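Local coordinates for protein Protease/Reverse transcriptase/ribonuclease H (Eastern chimpanzee simian foamy virus, PDB 7KSF) that serves as a retroviral protease, reverse transcriptase and ribonuclease H in one polypeptide, which probably matures viral proteins and copies the RNA genome into DNA, at residues Glu642-Val646 with Thr664-Val669. The protein carries 1 engineered substitution. Numbering follows the deposited sequence.
With CA (calcium ion), chain B.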
loop_
_atom_site.group_PDB
_atom_site.type_symbol
_atom_site.label_atom_id
_atom_site.label_comp_id
_atom_site.label_asym_id
_atom_site.label_seq_id
_atom_site.Cartn_x
_atom_site.Cartn_y
_atom_site.Cartn_z
ATOM N N GLU A 642 -36.163 1.270 14.479
ATOM C CA GLU A 642 -35.473 0.590 13.393
ATOM C C GLU A 642 -34.284 1.389 12.880
ATOM O O GLU A 642 -33.423 0.824 12.197
ATOM C CB GLU A 642 -36.453 0.295 12.253
ATOM C CG GLU A 642 -37.567 -0.657 12.656
ATOM C CD GLU A 642 -38.547 -0.932 11.540
ATOM O OE1 GLU A 642 -38.793 -0.022 10.729
ATOM O OE2 GLU A 642 -39.073 -2.064 11.475
ATOM N N ILE A 643 -34.218 2.683 13.199
ATOM C CA ILE A 643 -33.038 3.480 12.880
ATOM C C ILE A 643 -31.935 3.238 13.901
ATOM O O ILE A 643 -30.791 2.941 13.541
ATOM C CB ILE A 643 -33.403 4.974 12.796
ATOM C CG1 ILE A 643 -34.060 5.303 11.454
ATOM C CG2 ILE A 643 -32.170 5.847 13.002
ATOM C CD1 ILE A 643 -34.436 6.762 11.305
ATOM N N ALA A 644 -32.257 3.362 15.189
ATOM C CA ALA A 644 -31.255 3.133 16.223
ATOM C C ALA A 644 -30.828 1.675 16.299
ATOM O O ALA A 644 -29.785 1.378 16.892
ATOM C CB ALA A 644 -31.778 3.596 17.584
ATOM N N ALA A 645 -31.601 0.759 15.710
ATOM C CA ALA A 645 -31.248 -0.654 15.769
ATOM C C ALA A 645 -29.981 -0.952 14.978
ATOM O O ALA A 645 -29.261 -1.903 15.300
ATOM C CB ALA A 645 -32.404 -1.511 15.254
ATOM N N VAL A 646 -29.690 -0.160 13.950
ATOM C CA VAL A 646 -28.510 -0.420 13.138
ATOM C C VAL A 646 -27.294 0.363 13.631
ATOM O O VAL A 646 -26.158 -0.083 13.442
ATOM C CB VAL A 646 -28.808 -0.129 11.656
ATOM C CG1 VAL A 646 -30.020 -0.928 11.199
ATOM C CG2 VAL A 646 -29.029 1.355 11.428
ATOM N N THR A 664 -32.068 -4.443 7.778
ATOM C CA THR A 664 -33.119 -3.649 8.396
ATOM C C THR A 664 -34.477 -4.065 7.851
ATOM O O THR A 664 -34.645 -4.234 6.639
ATOM C CB THR A 664 -32.915 -2.154 8.140
ATOM O OG1 THR A 664 -31.530 -1.823 8.282
ATOM C CG2 THR A 664 -33.727 -1.337 9.131
ATOM N N ASP A 665 -35.448 -4.223 8.752
ATOM C CA ASP A 665 -36.823 -4.435 8.315
ATOM C C ASP A 665 -37.390 -3.190 7.642
ATOM O O ASP A 665 -38.295 -3.295 6.804
ATOM C CB ASP A 665 -37.689 -4.845 9.506
ATOM C CG ASP A 665 -39.121 -5.134 9.111
ATOM O OD1 ASP A 665 -39.341 -5.644 7.993
ATOM O OD2 ASP A 665 -40.028 -4.854 9.922
ATOM N N SER A 666 -36.868 -2.016 7.984
ATOM C CA SER A 666 -37.358 -0.768 7.418
ATOM C C SER A 666 -36.820 -0.555 6.013
ATOM O O SER A 666 -35.663 -0.872 5.717
ATOM C CB SER A 666 -36.956 0.413 8.301
ATOM O OG SER A 666 -37.399 1.641 7.749
ATOM N N PHE A 667 -37.668 -0.008 5.144
ATOM C CA PHE A 667 -37.222 0.383 3.811
ATOM C C PHE A 667 -36.405 1.666 3.857
ATOM O O PHE A 667 -35.405 1.795 3.142
ATOM C CB PHE A 667 -38.424 0.556 2.882
ATOM C CG PHE A 667 -39.272 1.760 3.202
ATOM C CD1 PHE A 667 -39.162 2.920 2.451
ATOM C CD2 PHE A 667 -40.168 1.735 4.257
ATOM C CE1 PHE A 667 -39.934 4.030 2.745
ATOM C CE2 PHE A 667 -40.944 2.840 4.556
ATOM C CZ PHE A 667 -40.827 3.988 3.799
ATOM N N TYR A 668 -36.811 2.621 4.699
ATOM C CA TYR A 668 -36.184 3.938 4.700
ATOM C C TYR A 668 -34.739 3.883 5.173
ATOM O O TYR A 668 -33.907 4.673 4.715
ATOM C CB TYR A 668 -36.987 4.898 5.574
ATOM C CG TYR A 668 -36.399 6.288 5.666
ATOM C CD1 TYR A 668 -36.625 7.225 4.666
ATOM C CD2 TYR A 668 -35.625 6.669 6.755
ATOM C CE1 TYR A 668 -36.094 8.497 4.745
ATOM C CE2 TYR A 668 -35.087 7.937 6.841
ATOM C CZ TYR A 668 -35.323 8.848 5.832
ATOM O OH TYR A 668 -34.791 10.114 5.914
ATOM N N VAL A 669 -34.420 2.961 6.083
ATOM C CA VAL A 669 -33.070 2.902 6.633
ATOM C C VAL A 669 -32.082 2.423 5.577
ATOM O O VAL A 669 -31.055 3.066 5.330
ATOM C CB VAL A 669 -33.043 2.005 7.882
ATOM C CG1 VAL A 669 -31.635 1.930 8.455
ATOM C CG2 VAL A 669 -34.016 2.525 8.926
HETATM CA CA CA B . -39.706 -2.439 13.356
#
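Glu642 and Asp665 bring two carboxylates together in the RNase H fold, where helix 638-654 meets the turn that carries strand 660-664 into helix 667-683. The acids come first. Glu642 OE2 binds the calcium ion at 2.0 Å, and the backbone O of Gly596 is the other protein ligand. Asp665 OD2 lies 3.3 Å from the same Glu642 OE2, an approach of two acceptors with no hydrogen bond between them; the carboxylate planes stand nearly perpendicular, 84° apart. With Asp595 also close to Asp665, the grouping is consistent with the acidic, metal-binding active site of RNases H. Glu642 reaches the cluster with its chain extended beyond CG, while its other oxygen, OE1, turns to the CB of Ser666.

That serine is the N-cap of helix 667-683. Its OG, swung opposite the backbone N (chi1 179°), accepts a weak capping hydrogen bond from Tyr668 N, bent to 128° at the hydrogen.

The rest of the contact is mainly apolar and buried. Val669 divides its two methyls between neighbours on helix 638-654: CG2 lies 3.8 Å from Ile643 CG1, the side chains slanting across each other, and also approaches the carbonyl O of Glu642. CG1 meets Val646 CG2 tip to tip at 4.0 Å. Thr664 crosses Val646 at about a right angle, and its OG1 faces the CG1 methyl of that valine.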